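Long-range contacts in amino acid ABC transporter, periplasmic amino acid-binding protein (Brucella ovis, PDB 4Z9N), which binds glutathione in its ligand pocket and probably presents it to a membrane-bound amino acid ABC transporter for import: residues Leu101-Ile106 with Gly214-Gln219; Tyr241-Ala246 with Pro257-Leu262; Ala133-Gln138 with Ala180-Gln185. All coordinates share one frame; numbering follows the deposited sequence. Where two conformers were deposited one is given.

Overall arrangement
From the N terminus, the chain first enters contact 1 at strand 101-117, whose sheet also holds the strands of contact 3. Residues 133-138 and 180-185 then close a loop of 41 residues around two helices and a strand. Only afterwards does 214-219 come back to pair with 101-106, so contact 3 is nested inside the loop closed by contact 1, their nearest atoms about 9 Å apart. Contact 2 follows in series: helix 222-240 leads from contact 1 to 241-246, and a short excursion brings back helix 257-262. It lies about 42 Å, centre to centre, from contact 3, across the chain's centre. Contacts 1 and 2 both touch the second subunit.

Contact 1. Residues Leu101-Ile106 with Gly214-Gln219; sequences LDFAGI and GLTVRQ. With NA (sodium ion), chain K.
Asp102 holds CG beside its own backbone N (chi1 -83°), and Gln219 starts the same way and then runs on extended, so carboxylate and amide converge on one sodium ion at the end of the strand pair. The sodium is bound by Asp102 OD1 at 2.4 Å and by the carbonyl oxygen Leu101 O at 2.6 Å, and the end of the Gln219 amide is the third ligand from these two segments. The two side chains cross nearly at right angles, their flat groups 47° apart, and Asp102 OD2 lies against the Gln219 methylene CG (3.4 Å).

Thr216 CG2 is anti to the backbone N and OG1 stands beside it (chi1 -51°), where it bonds Gly214 O at 3.0 Å, approaching from above that carbonyl's plane. The same hydroxyl oxygen lies 3.2 Å from Phe103 CE2; Phe103 and Thr216 run side by side in one direction, and the Phe103 ring also stacks with Trp91. The backbones pair antiparallel: Asp102 and Val217 exchange two bonds, then Ala104 N meets Leu215 O (2.7 Å) and Leu215 N meets Gly105 O (2.9 Å). One extra residue is thereby accommodated in 101-106, a beta bulge. Ala104 CB and Leu215 CB face helix 222-240.

Asp96 supplies two more oxygens to the sodium, and Asp226 of the second subunit another. With three aspartates around it, the cation probably offsets their mutual repulsion, and it joins this strand end to the neighbouring subunit.

Contact 2. Residues Tyr241-Ala246 with Pro257-Leu262; sequences YGITQA and PDIKRL
Apolar contacts between Tyr241, Ile243, Ile259 and Leu262 carry the meeting of the loop with helix 257-262. Leu262 CD2 is the shared point: it touches Ile243 CD1 at 3.7 Å and ring carbon Tyr241 CD2 at 3.9 Å. Leu262 CG stands anti to the backbone N (chi1 -178°), which extends this methyl toward the loop. Ile243 CD1 also reaches Ile259 CG2 (3.8 Å), the two isoleucines overlapping head to tail. Ile259 CG1, the other branch, passes Tyr241 CB at 4.1 Å. Further out, CE2 and CZ of the Tyr241 ring each lie 4.0 Å from Asp258 CB.

The charged groups pair within the helix and with outside partners. The Tyr241 hydroxyl lies beside the Asp258 carboxylate; the two side chains cross at about a right angle, yet ring and carboxylate planes are only 27° apart. Asp258 OD1 instead takes a salt bridge from Arg261 NH2 at 2.9 Å, met from above the carboxylate plane. Arg261 has a second carboxylate, Asp149 of the second subunit, and a bond from NE to Val327 O, so its guanidinium is tied on several sides.

Tyr241 and Ile243 flank Gly242, whose positive phi makes it the C-prime residue of a Schellman motif ending helix 222-240; the two side chains emerging from that turn grip helix 257-262, beyond the short helix 248-251.

Contact 3. Residues Ala133-Gln138 with Ala180-Gln185; sequences ASICVQ and AYTTDQ. With GSH (glutathione), chain U.
Thr182 meets strand 134-138 through CB and CG2. CB lies 4.1 Å from the Ile135 CG2 methyl. Beyond it the branches part: with chi1 -172° the hydroxyl OG1 is anti to the backbone N and turns to strand 101-117, where it bonds Gly113 O and the amide of Gln112. CG2, set between backbone N and carbonyl, rests on Val137 CG2 at 3.7 Å, the two side chains running alongside in one direction. It also passes the carbonyl Cys136 O. Next along the same face, Ile135 CG1 packs on Ala180 CB (3.9 Å).

The strands are parallel. Ala180 N bonds Ser134 O, Cys136 N bonds Ala180 O, and Thr182 N bonds Cys136 O. Where the chain then turns a corner after Thr182, a water takes over, accepting from Gln138 N and donating to Thr182 O.

Past this end lies glutathione. Gln138 grips it with both ends of its amide: OE1 accepts from GSH N3 at 2.9 Å with an angle of 164°, and NE2 donates to GSH O32 at 2.8 Å. A second water donates to Gln138 OE1 and to Tyr181 OH, which also bonds Asn170, so the water ties Gln138 OE1 to the Tyr181 hydroxyl. Asp184 OD2 takes GSH N1 at 2.6 Å, the carboxylate probably answering a positive amino group.

Helix 142-153 links strand 134-138 to 159-163, and helix 166-174 then links 159-163 to 180-182, on the other side of 134-138: two successive beta-alpha-beta crossovers. Helix 142-153 covers the face of Ile135, Val137 and Thr182; helix 166-174 covers that of Cys136, disulfide-bonded to Cys178, and Tyr181.

Contact 1. Residues Leu101-Ile106 with Gly214-Gln219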
ATOM      1  N   LEU D 101      15.936  -6.743  -1.813  1.00 15.55           N
ATOM      2  CA  LEU D 101      15.374  -5.541  -1.198  1.00 17.53           C
ATOM      3  C   LEU D 101      13.866  -5.661  -0.970  1.00 17.47           C
ATOM      4  O   LEU D 101      13.173  -6.426  -1.648  1.00 18.79           O
ATOM      5  CB  LEU D 101      15.667  -4.308  -2.059  1.00 18.69           C
ATOM      6  CG  LEU D 101      17.140  -4.013  -2.387  1.00 21.42           C
ATOM      7  CD1 LEU D 101      17.252  -2.734  -3.210  1.00 19.78           C
ATOM      8  CD2 LEU D 101      18.014  -3.941  -1.121  1.00 19.99           C
ATOM      9  N   ASP D 102      13.372  -4.894  -0.005  1.00 13.76           N
ATOM     10  CA  ASP D 102      11.935  -4.771   0.242  1.00 13.36           C
ATOM     11  C   ASP D 102      11.564  -3.286   0.274  1.00 16.23           C
ATOM     12  O   ASP D 102      12.428  -2.403   0.332  1.00 16.16           O
ATOM     13  CB  ASP D 102      11.532  -5.417   1.578  1.00 16.15           C
ATOM     14  CG  ASP D 102      11.309  -6.918   1.484  1.00 20.52           C
ATOM     15  OD1 ASP D 102      10.926  -7.429   0.415  1.00 20.65           O
ATOM     16  OD2 ASP D 102      11.522  -7.591   2.511  1.00 25.08           O
ATOM     17  N   PHE D 103      10.270  -3.016   0.283  1.00 14.42           N
ATOM     18  CA  PHE D 103       9.775  -1.642   0.310  1.00 14.92           C
ATOM     19  C   PHE D 103       8.820  -1.505   1.476  1.00 14.65           C
ATOM     20  O   PHE D 103       7.920  -2.329   1.641  1.00 20.65           O
ATOM     21  CB  PHE D 103       9.096  -1.290  -1.016  1.00 17.10           C
ATOM     22  CG  PHE D 103      10.036  -1.310  -2.183  1.00 12.86           C
ATOM     23  CD1 PHE D 103      10.317  -2.501  -2.855  1.00 12.59           C
ATOM     24  CD2 PHE D 103      10.664  -0.147  -2.597  1.00 13.59           C
ATOM     25  CE1 PHE D 103      11.213  -2.513  -3.919  1.00 15.60           C
ATOM     26  CE2 PHE D 103      11.551  -0.164  -3.661  1.00 15.55           C
ATOM     27  CZ  PHE D 103      11.828  -1.331  -4.311  1.00 13.49           C
ATOM     28  N   ALA D 104       9.023  -0.475   2.288  1.00 13.71           N
ATOM     29  CA  ALA D 104       8.282  -0.342   3.532  1.00 15.81           C
ATOM     30  C   ALA D 104       7.027   0.514   3.354  1.00 17.55           C
ATOM     31  O   ALA D 104       6.196   0.606   4.255  1.00 19.46           O
ATOM     32  CB  ALA D 104       9.172   0.234   4.605  1.00 14.57           C
ATOM     33  N   GLY D 105       6.868   1.117   2.181  1.00 11.16           N
ATOM     34  CA  GLY D 105       5.766   2.046   1.973  1.00 11.68           C
ATOM     35  C   GLY D 105       6.035   2.905   0.748  1.00 13.78           C
ATOM     36  O   GLY D 105       7.131   2.868   0.199  1.00 13.50           O
ATOM     37  N   ILE D 106       5.021   3.655   0.329  1.00 11.64           N
ATOM     38  CA  ILE D 106       5.093   4.518  -0.837  1.00 10.90           C
ATOM     39  C   ILE D 106       4.866   5.941  -0.340  1.00 11.38           C
ATOM     40  O   ILE D 106       3.768   6.274   0.076  1.00 11.75           O
ATOM     41  CB  ILE D 106       4.053   4.121  -1.903  1.00 12.32           C
ATOM     42  CG1 ILE D 106       4.406   2.768  -2.542  1.00 10.07           C
ATOM     43  CG2 ILE D 106       3.932   5.206  -2.978  1.00 13.34           C
ATOM     44  CD1 ILE D 106       3.194   2.087  -3.186  1.00 11.99           C
ATOM     45  N   GLY D 214       9.272   4.446  -3.355  1.00 14.52           N
ATOM     46  CA  GLY D 214       9.243   3.525  -2.224  1.00 13.87           C
ATOM     47  C   GLY D 214      10.330   3.726  -1.193  1.00 15.89           C
ATOM     48  O   GLY D 214      11.432   4.134  -1.514  1.00 14.60           O
ATOM     49  N   LEU D 215       9.976   3.492   0.068  1.00 16.41           N
ATOM     50  CA  LEU D 215      10.925   3.500   1.168  1.00 15.48           C
ATOM     51  C   LEU D 215      11.660   2.175   1.152  1.00 13.99           C
ATOM     52  O   LEU D 215      11.086   1.137   1.486  1.00 15.61           O
ATOM     53  CB  LEU D 215      10.187   3.716   2.490  1.00 16.09           C
ATOM     54  CG  LEU D 215       9.306   4.970   2.453  1.00 15.49           C
ATOM     55  CD1 LEU D 215       8.492   5.074   3.717  1.00 19.97           C
ATOM     56  CD2 LEU D 215      10.144   6.229   2.241  1.00 16.27           C
ATOM     57  N   THR D 216      12.924   2.199   0.747  1.00 14.45           N
ATOM     58  CA  THR D 216      13.577   0.970   0.304  1.00 14.40           C
ATOM     59  C   THR D 216      14.552   0.454   1.356  1.00 16.94           C
ATOM     60  O   THR D 216      15.372   1.210   1.843  1.00 18.22           O
ATOM     61  CB  THR D 216      14.292   1.226  -1.030  1.00 17.40           C
ATOM     62  OG1 THR D 216      13.358   1.846  -1.927  1.00 15.76           O
ATOM     63  CG2 THR D 216      14.801  -0.079  -1.647  1.00 14.46           C
ATOM     64  N   VAL D 217      14.415  -0.815   1.738  1.00 15.31           N
ATOM     65  CA  VAL D 217      15.276  -1.434   2.748  1.00 16.32           C
ATOM     66  C   VAL D 217      15.757  -2.794   2.243  1.00 16.38           C
ATOM     67  O   VAL D 217      15.245  -3.317   1.250  1.00 15.61           O
ATOM     68  CB  VAL D 217      14.561  -1.609   4.112  1.00 18.71           C
ATOM     69  CG1 VAL D 217      14.248  -0.254   4.769  1.00 17.68           C
ATOM     70  CG2 VAL D 217      13.286  -2.438   3.950  1.00 20.67           C
ATOM     71  N   ARG D 218      16.730  -3.368   2.939  1.00 19.23           N
ATOM     72  CA  ARG D 218      17.168  -4.731   2.639  1.00 17.75           C
ATOM     73  C   ARG D 218      16.110  -5.730   3.110  1.00 21.76           C
ATOM     74  O   ARG D 218      15.450  -5.503   4.118  1.00 21.87           O
ATOM     75  CB  ARG D 218      18.518  -5.029   3.307  1.00 19.22           C
ATOM     76  CG  ARG D 218      19.671  -4.223   2.739  1.00 19.80           C
ATOM     77  CD  ARG D 218      20.993  -4.577   3.415  1.00 21.42           C
ATOM     78  NE  ARG D 218      21.019  -4.200   4.820  1.00 22.26           N
ATOM     79  CZ  ARG D 218      21.345  -2.992   5.265  1.00 23.60           C
ATOM     80  NH1 ARG D 218      21.663  -2.027   4.414  1.00 22.45           N
ATOM     81  NH2 ARG D 218      21.330  -2.740   6.564  1.00 23.55           N
ATOM     82  N   GLN D 219      15.949  -6.829   2.374  1.00 19.79           N
ATOM     83  CA  GLN D 219      15.216  -7.998   2.876  1.00 19.92           C
ATOM     84  C   GLN D 219      15.895  -8.598   4.108  1.00 19.70           C
ATOM     85  O   GLN D 219      17.064  -8.326   4.379  1.00 24.42           O
ATOM     86  CB  GLN D 219      15.098  -9.074   1.785  1.00 23.38           C
ATOM     87  CG  GLN D 219      14.177  -8.671   0.651  1.00 27.44           C
ATOM     88  CD  GLN D 219      14.039  -9.729  -0.438  1.00 27.53           C
ATOM     89  OE1 GLN D 219      13.142  -9.643  -1.293  1.00 24.35           O
ATOM     90  NE2 GLN D 219      14.924 -10.728  -0.417  1.00 25.29           N
TER
HETATM   91 NA    NA K 405      11.255  -8.127  -1.805  1.00 13.31          NA

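Contact 2. Residues Tyr241-Ala246 with Pro257-Leu262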
ATOM      1  N   TYR D 241      -5.537  12.919  11.516  1.00 16.46           N
ATOM      2  CA  TYR D 241      -6.113  13.289  12.802  1.00 18.40           C
ATOM      3  C   TYR D 241      -5.840  14.753  13.181  1.00 21.07           C
ATOM      4  O   TYR D 241      -6.166  15.173  14.283  1.00 21.78           O
ATOM      5  CB  TYR D 241      -5.597  12.369  13.915  1.00 20.30           C
ATOM      6  CG  TYR D 241      -5.888  10.883  13.746  1.00 25.15           C
ATOM      7  CD1 TYR D 241      -6.892  10.429  12.905  1.00 30.73           C
ATOM      8  CD2 TYR D 241      -5.157   9.936  14.451  1.00 29.86           C
ATOM      9  CE1 TYR D 241      -7.156   9.065  12.773  1.00 32.98           C
ATOM     10  CE2 TYR D 241      -5.415   8.579  14.325  1.00 31.55           C
ATOM     11  CZ  TYR D 241      -6.415   8.148  13.484  1.00 34.95           C
ATOM     12  OH  TYR D 241      -6.665   6.792  13.358  1.00 36.56           O
ATOM     13  N   GLY D 242      -5.277  15.532  12.264  1.00 19.89           N
ATOM     14  CA  GLY D 242      -5.044  16.949  12.505  1.00 19.82           C
ATOM     15  C   GLY D 242      -3.957  17.241  13.529  1.00 22.24           C
ATOM     16  O   GLY D 242      -3.985  18.285  14.202  1.00 24.18           O
ATOM     17  N   ILE D 243      -3.000  16.318  13.643  1.00 20.49           N
ATOM     18  CA  ILE D 243      -1.871  16.470  14.551  1.00 20.82           C
ATOM     19  C   ILE D 243      -0.701  17.047  13.779  1.00 21.25           C
ATOM     20  O   ILE D 243      -0.250  16.465  12.781  1.00 23.04           O
ATOM     21  CB  ILE D 243      -1.478  15.136  15.214  1.00 20.95           C
ATOM     22  CG1 ILE D 243      -2.668  14.548  15.957  1.00 20.36           C
ATOM     23  CG2 ILE D 243      -0.317  15.358  16.205  1.00 21.99           C
ATOM     24  CD1 ILE D 243      -2.511  13.081  16.253  1.00 21.69           C
ATOM     25  N   THR D 244      -0.215  18.186  14.248  1.00 23.91           N
ATOM     26  CA  THR D 244       0.815  18.938  13.547  1.00 26.26           C
ATOM     27  C   THR D 244       2.029  19.151  14.441  1.00 27.37           C
ATOM     28  O   THR D 244       1.977  18.913  15.650  1.00 25.84           O
ATOM     29  CB  THR D 244       0.283  20.309  13.082  1.00 22.97           C
ATOM     30  OG1 THR D 244      -0.037  21.110  14.226  1.00 24.91           O
ATOM     31  CG2 THR D 244      -0.970  20.139  12.233  1.00 25.91           C
ATOM     32  N   GLN D 245       3.119  19.615  13.845  1.00 26.22           N
ATOM     33  CA  GLN D 245       4.324  19.939  14.602  1.00 24.70           C
ATOM     34  C   GLN D 245       4.010  20.930  15.718  1.00 26.91           C
ATOM     35  O   GLN D 245       4.528  20.816  16.833  1.00 28.16           O
ATOM     36  CB  GLN D 245       5.390  20.511  13.673  1.00 29.12           C
ATOM     37  CG  GLN D 245       6.752  20.731  14.312  1.00 32.15           C
ATOM     38  CD  GLN D 245       7.794  21.157  13.293  1.00 33.38           C
ATOM     39  OE1 GLN D 245       7.531  22.012  12.445  1.00 34.44           O
ATOM     40  NE2 GLN D 245       8.982  20.556  13.363  1.00 29.09           N
ATOM     41  N   ALA D 246       3.146  21.893  15.415  1.00 27.59           N
ATOM     42  CA  ALA D 246       2.841  22.966  16.356  1.00 29.98           C
ATOM     43  C   ALA D 246       1.916  22.527  17.486  1.00 32.70           C
ATOM     44  O   ALA D 246       1.987  23.071  18.594  1.00 32.66           O
ATOM     45  CB  ALA D 246       2.234  24.148  15.615  1.00 33.56           C
ATOM     46  N   PRO D 257      -9.698   8.662  21.717  1.00 22.45           N
ATOM     47  CA  PRO D 257      -8.918   7.438  21.932  1.00 22.36           C
ATOM     48  C   PRO D 257      -7.901   7.157  20.835  1.00 26.26           C
ATOM     49  O   PRO D 257      -6.794   6.730  21.158  1.00 28.54           O
ATOM     50  CB  PRO D 257      -9.989   6.340  21.976  1.00 23.13           C
ATOM     51  CG  PRO D 257     -11.216   7.046  22.468  1.00 24.70           C
ATOM     52  CD  PRO D 257     -11.149   8.412  21.827  1.00 23.42           C
ATOM     53  N   ASP D 258      -8.259   7.381  19.571  1.00 23.77           N
ATOM     54  CA  ASP D 258      -7.317   7.152  18.476  1.00 25.22           C
ATOM     55  C   ASP D 258      -6.065   8.018  18.621  1.00 19.68           C
ATOM     56  O   ASP D 258      -4.953   7.566  18.345  1.00 17.51           O
ATOM     57  CB  ASP D 258      -7.964   7.425  17.116  1.00 22.78           C
ATOM     58  CG  ASP D 258      -9.053   6.436  16.777  1.00 29.55           C
ATOM     59  OD1 ASP D 258      -9.188   5.414  17.481  1.00 27.58           O
ATOM     60  OD2 ASP D 258      -9.772   6.676  15.786  1.00 32.15           O
ATOM     61  N   ILE D 259      -6.250   9.262  19.046  1.00 19.86           N
ATOM     62  CA  ILE D 259      -5.143  10.197  19.157  1.00 21.97           C
ATOM     63  C   ILE D 259      -4.289   9.872  20.375  1.00 23.63           C
ATOM     64  O   ILE D 259      -3.052   9.898  20.314  1.00 21.90           O
ATOM     65  CB  ILE D 259      -5.658  11.645  19.208  1.00 23.53           C
ATOM     66  CG1 ILE D 259      -6.361  11.987  17.890  1.00 24.00           C
ATOM     67  CG2 ILE D 259      -4.526  12.615  19.484  1.00 22.99           C
ATOM     68  CD1 ILE D 259      -6.957  13.414  17.862  1.00 24.77           C
ATOM     69  N   LYS D 260      -4.956   9.546  21.475  1.00 21.14           N
ATOM     70  CA  LYS D 260      -4.277   9.163  22.707  1.00 25.69           C
ATOM     71  C   LYS D 260      -3.377   7.948  22.460  1.00 26.36           C
ATOM     72  O   LYS D 260      -2.231   7.898  22.921  1.00 25.91           O
ATOM     73  CB  LYS D 260      -5.301   8.862  23.803  1.00 26.60           C
ATOM     74  CG  LYS D 260      -4.684   8.436  25.128  1.00 33.77           C
ATOM     75  CD  LYS D 260      -5.743   8.111  26.179  1.00 42.48           C
ATOM     76  CE  LYS D 260      -6.583   9.321  26.508  1.00 47.82           C
ATOM     77  NZ  LYS D 260      -7.439   9.074  27.703  1.00 55.89           N
ATOM     78  N   ARG D 261      -3.904   6.977  21.718  1.00 23.70           N
ATOM     79  CA  ARG D 261      -3.172   5.755  21.417  1.00 22.09           C
ATOM     80  C   ARG D 261      -2.015   6.057  20.464  1.00 24.45           C
ATOM     81  O   ARG D 261      -0.887   5.601  20.679  1.00 25.26           O
ATOM     82  CB  ARG D 261      -4.122   4.697  20.828  1.00 20.57           C
ATOM     83  CG  ARG D 261      -3.456   3.357  20.516  1.00 22.37           C
ATOM     84  CD  ARG D 261      -4.470   2.271  20.153  1.00 22.34           C
ATOM     85  NE  ARG D 261      -5.252   2.630  18.968  1.00 21.15           N
ATOM     86  CZ  ARG D 261      -6.535   2.986  18.999  1.00 23.24           C
ATOM     87  NH1 ARG D 261      -7.193   3.002  20.154  1.00 21.56           N
ATOM     88  NH2 ARG D 261      -7.167   3.303  17.871  1.00 20.85           N
ATOM     89  N   LEU D 262      -2.286   6.844  19.425  1.00 17.92           N
ATOM     90  CA  LEU D 262      -1.244   7.229  18.465  1.00 16.82           C
ATOM     91  C   LEU D 262      -0.083   7.940  19.159  1.00 19.48           C
ATOM     92  O   LEU D 262       1.076   7.652  18.890  1.00 20.66           O
ATOM     93  CB  LEU D 262      -1.814   8.144  17.374  1.00 18.13           C
ATOM     94  CG  LEU D 262      -0.816   8.579  16.296  1.00 20.90           C
ATOM     95  CD1 LEU D 262      -0.352   7.371  15.461  1.00 16.13           C
ATOM     96  CD2 LEU D 262      -1.382   9.690  15.410  1.00 19.29           C
TER

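Contact 3. Residues Ala133-Gln138 with Ala180-Gln185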
ATOM      1  N   ALA D 133      12.073  13.599 -31.856  1.00 23.38           N
ATOM      2  CA  ALA D 133      12.714  14.528 -30.922  1.00 22.30           C
ATOM      3  C   ALA D 133      13.844  13.859 -30.140  1.00 21.25           C
ATOM      4  O   ALA D 133      13.737  12.685 -29.776  1.00 20.11           O
ATOM      5  CB  ALA D 133      11.684  15.086 -29.953  1.00 22.03           C
ATOM      6  N   SER D 134      14.914  14.602 -29.874  0.52 21.76           N
ATOM      7  CA  SER D 134      15.976  14.090 -29.017  0.52 23.84           C
ATOM      8  C   SER D 134      15.553  14.300 -27.574  0.52 23.05           C
ATOM      9  O   SER D 134      15.273  15.424 -27.157  0.52 23.93           O
ATOM     10  CB  SER D 134      17.309  14.778 -29.294  0.52 23.46           C
ATOM     11  OG  SER D 134      17.206  16.177 -29.107  0.52 25.54           O
ATOM     12  N   ILE D 135      15.487  13.215 -26.816  1.00 18.85           N
ATOM     13  CA  ILE D 135      14.978  13.299 -25.453  1.00 18.06           C
ATOM     14  C   ILE D 135      16.000  12.787 -24.452  1.00 23.10           C
ATOM     15  O   ILE D 135      16.428  11.627 -24.516  1.00 19.11           O
ATOM     16  CB  ILE D 135      13.655  12.544 -25.324  1.00 18.81           C
ATOM     17  CG1 ILE D 135      12.681  13.020 -26.412  1.00 22.02           C
ATOM     18  CG2 ILE D 135      13.058  12.762 -23.925  1.00 16.59           C
ATOM     19  CD1 ILE D 135      11.309  12.418 -26.310  1.00 22.78           C
ATOM     20  N   CYS D 136      16.366  13.633 -23.492  0.89 17.69           N
ATOM     21  CA  CYS D 136      17.373  13.212 -22.536  0.89 17.33           C
ATOM     22  C   CYS D 136      16.738  12.388 -21.438  0.89 16.17           C
ATOM     23  O   CYS D 136      15.595  12.603 -21.025  0.89 15.81           O
ATOM     24  CB  CYS D 136      18.136  14.389 -21.939  0.89 24.73           C
ATOM     25  SG  CYS D 136      17.184  15.421 -20.892  0.89 27.71           S
ATOM     26  N   VAL D 137      17.506  11.418 -20.983  1.00 15.71           N
ATOM     27  CA  VAL D 137      17.032  10.497 -19.949  1.00 16.54           C
ATOM     28  C   VAL D 137      18.264   9.940 -19.236  1.00 17.48           C
ATOM     29  O   VAL D 137      19.335   9.847 -19.835  1.00 15.99           O
ATOM     30  CB  VAL D 137      16.160   9.367 -20.551  1.00 14.86           C
ATOM     31  CG1 VAL D 137      17.006   8.430 -21.412  1.00 17.07           C
ATOM     32  CG2 VAL D 137      15.455   8.572 -19.442  1.00 13.73           C
ATOM     33  N   GLN D 138      18.119   9.572 -17.965  1.00 18.35           N
ATOM     34  CA  GLN D 138      19.237   8.949 -17.255  1.00 18.43           C
ATOM     35  C   GLN D 138      19.260   7.435 -17.349  1.00 15.73           C
ATOM     36  O   GLN D 138      18.224   6.783 -17.315  1.00 14.32           O
ATOM     37  CB  GLN D 138      19.230   9.345 -15.789  1.00 17.32           C
ATOM     38  CG  GLN D 138      20.060  10.557 -15.527  1.00 19.50           C
ATOM     39  CD  GLN D 138      20.100  10.885 -14.064  1.00 22.88           C
ATOM     40  OE1 GLN D 138      19.359  11.737 -13.606  1.00 20.40           O
ATOM     41  NE2 GLN D 138      20.952  10.192 -13.316  1.00 21.88           N
ATOM     42  N   ALA D 180      13.708  17.549 -25.542  1.00 23.96           N
ATOM     43  CA  ALA D 180      12.810  17.276 -24.425  1.00 22.96           C
ATOM     44  C   ALA D 180      13.554  16.545 -23.314  1.00 23.01           C
ATOM     45  O   ALA D 180      14.654  16.019 -23.520  1.00 22.06           O
ATOM     46  CB  ALA D 180      11.606  16.461 -24.888  1.00 22.28           C
ATOM     47  N   TYR D 181      12.939  16.543 -22.139  1.00 21.95           N
ATOM     48  CA  TYR D 181      13.481  15.925 -20.937  1.00 21.47           C
ATOM     49  C   TYR D 181      12.423  14.948 -20.440  1.00 19.90           C
ATOM     50  O   TYR D 181      11.238  15.301 -20.394  1.00 19.41           O
ATOM     51  CB  TYR D 181      13.774  17.002 -19.880  1.00 22.84           C
ATOM     52  CG  TYR D 181      14.704  16.614 -18.743  1.00 20.93           C
ATOM     53  CD1 TYR D 181      14.354  15.621 -17.830  1.00 19.81           C
ATOM     54  CD2 TYR D 181      15.911  17.283 -18.556  1.00 25.50           C
ATOM     55  CE1 TYR D 181      15.215  15.283 -16.778  1.00 21.91           C
ATOM     56  CE2 TYR D 181      16.769  16.959 -17.514  1.00 21.80           C
ATOM     57  CZ  TYR D 181      16.414  15.962 -16.626  1.00 20.69           C
ATOM     58  OH  TYR D 181      17.274  15.644 -15.592  1.00 22.35           O
ATOM     59  N   THR D 182      12.808  13.731 -20.068  1.00 18.55           N
ATOM     60  CA  THR D 182      11.825  12.855 -19.454  1.00 17.51           C
ATOM     61  C   THR D 182      12.312  12.345 -18.101  1.00 23.16           C
ATOM     62  O   THR D 182      13.489  11.997 -17.930  1.00 17.05           O
ATOM     63  CB  THR D 182      11.442  11.641 -20.366  1.00 16.97           C
ATOM     64  OG1 THR D 182      10.346  10.931 -19.775  1.00 17.00           O
ATOM     65  CG2 THR D 182      12.618  10.661 -20.556  1.00 17.06           C
ATOM     66  N   THR D 183      11.394  12.351 -17.140  1.00 18.23           N
ATOM     67  CA  THR D 183      11.590  11.730 -15.833  1.00 16.81           C
ATOM     68  C   THR D 183      10.247  11.775 -15.103  1.00 16.03           C
ATOM     69  O   THR D 183       9.215  12.079 -15.714  1.00 16.00           O
ATOM     70  CB  THR D 183      12.709  12.425 -14.988  1.00 16.49           C
ATOM     71  OG1 THR D 183      12.850  11.739 -13.736  1.00 18.14           O
ATOM     72  CG2 THR D 183      12.395  13.878 -14.720  1.00 19.56           C
ATOM     73  N   ASP D 184      10.243  11.452 -13.812  1.00 16.40           N
ATOM     74  CA  ASP D 184       9.005  11.508 -13.025  1.00 16.76           C
ATOM     75  C   ASP D 184       8.474  12.922 -12.995  1.00 18.60           C
ATOM     76  O   ASP D 184       9.254  13.880 -13.002  1.00 17.77           O
ATOM     77  CB  ASP D 184       9.260  10.995 -11.615  1.00 15.41           C
ATOM     78  CG  ASP D 184       9.771   9.584 -11.625  1.00 14.76           C
ATOM     79  OD1 ASP D 184       9.235   8.800 -12.435  1.00 15.21           O
ATOM     80  OD2 ASP D 184      10.715   9.257 -10.866  1.00 15.28           O
ATOM     81  N   GLN D 185       7.155  13.071 -12.971  1.00 15.50           N
ATOM     82  CA  GLN D 185       6.605  14.405 -13.126  1.00 16.45           C
ATOM     83  C   GLN D 185       7.046  15.341 -11.997  1.00 18.87           C
ATOM     84  O   GLN D 185       7.398  16.508 -12.254  1.00 18.13           O
ATOM     85  CB  GLN D 185       5.082  14.347 -13.200  1.00 21.26           C
ATOM     86  CG  GLN D 185       4.446  15.697 -13.332  1.00 30.70           C
ATOM     87  CD  GLN D 185       2.947  15.617 -13.204  1.00 40.89           C
ATOM     88  OE1 GLN D 185       2.258  15.177 -14.122  1.00 48.25           O
ATOM     89  NE2 GLN D 185       2.437  15.984 -12.038  1.00 39.33           N
TER
HETATM   90  N1  GSH U 401      11.819   6.963 -10.231  1.00 12.03           N
HETATM   91  CA1 GSH U 401      12.714   6.578 -11.323  1.00 10.27           C
HETATM   92  C1  GSH U 401      13.458   5.309 -10.914  1.00 12.10           C
HETATM   93  O11 GSH U 401      14.176   4.718 -11.768  1.00 15.66           O
HETATM   94  O12 GSH U 401      13.370   4.856  -9.739  1.00 11.89           O
HETATM   95  CB1 GSH U 401      13.756   7.667 -11.627  1.00  9.38           C
HETATM   96  CG1 GSH U 401      14.597   7.921 -10.361  1.00 10.87           C
HETATM   97  CD1 GSH U 401      15.783   8.805 -10.729  1.00 16.59           C
HETATM   98  OE1 GSH U 401      16.907   8.469 -10.515  1.00 17.25           O
HETATM   99  N2  GSH U 401      15.510  10.082 -11.342  1.00 15.97           N
HETATM  100  CA2 GSH U 401      16.643  10.909 -11.714  1.00 18.95           C
HETATM  101  C2  GSH U 401      17.480  11.328 -10.496  1.00 16.60           C
HETATM  102  O2  GSH U 401      17.080  11.300  -9.377  1.00 16.80           O
HETATM  103  CB2 GSH U 401      16.185  12.090 -12.577  1.00 18.47           C
HETATM  104  SG2 GSH U 401      15.236  13.311 -11.627  1.00 23.59           S
HETATM  105  N3  GSH U 401      18.846  11.729 -10.762  1.00 16.84           N
HETATM  106  CA3 GSH U 401      19.698  12.128  -9.675  1.00 20.58           C
HETATM  107  C3  GSH U 401      21.000  11.331  -9.765  1.00 19.23           C
HETATM  108  O31 GSH U 401      21.978  11.693  -9.059  1.00 23.49           O
HETATM  109  O32 GSH U 401      21.090  10.316 -10.522  1.00 19.53           O
HETATM  110  O   HOH W   1      15.772  10.998 -16.575  1.00 13.46           O
HETATM  111  O   HOH W   2      17.666  12.739 -15.606  1.00 16.93           O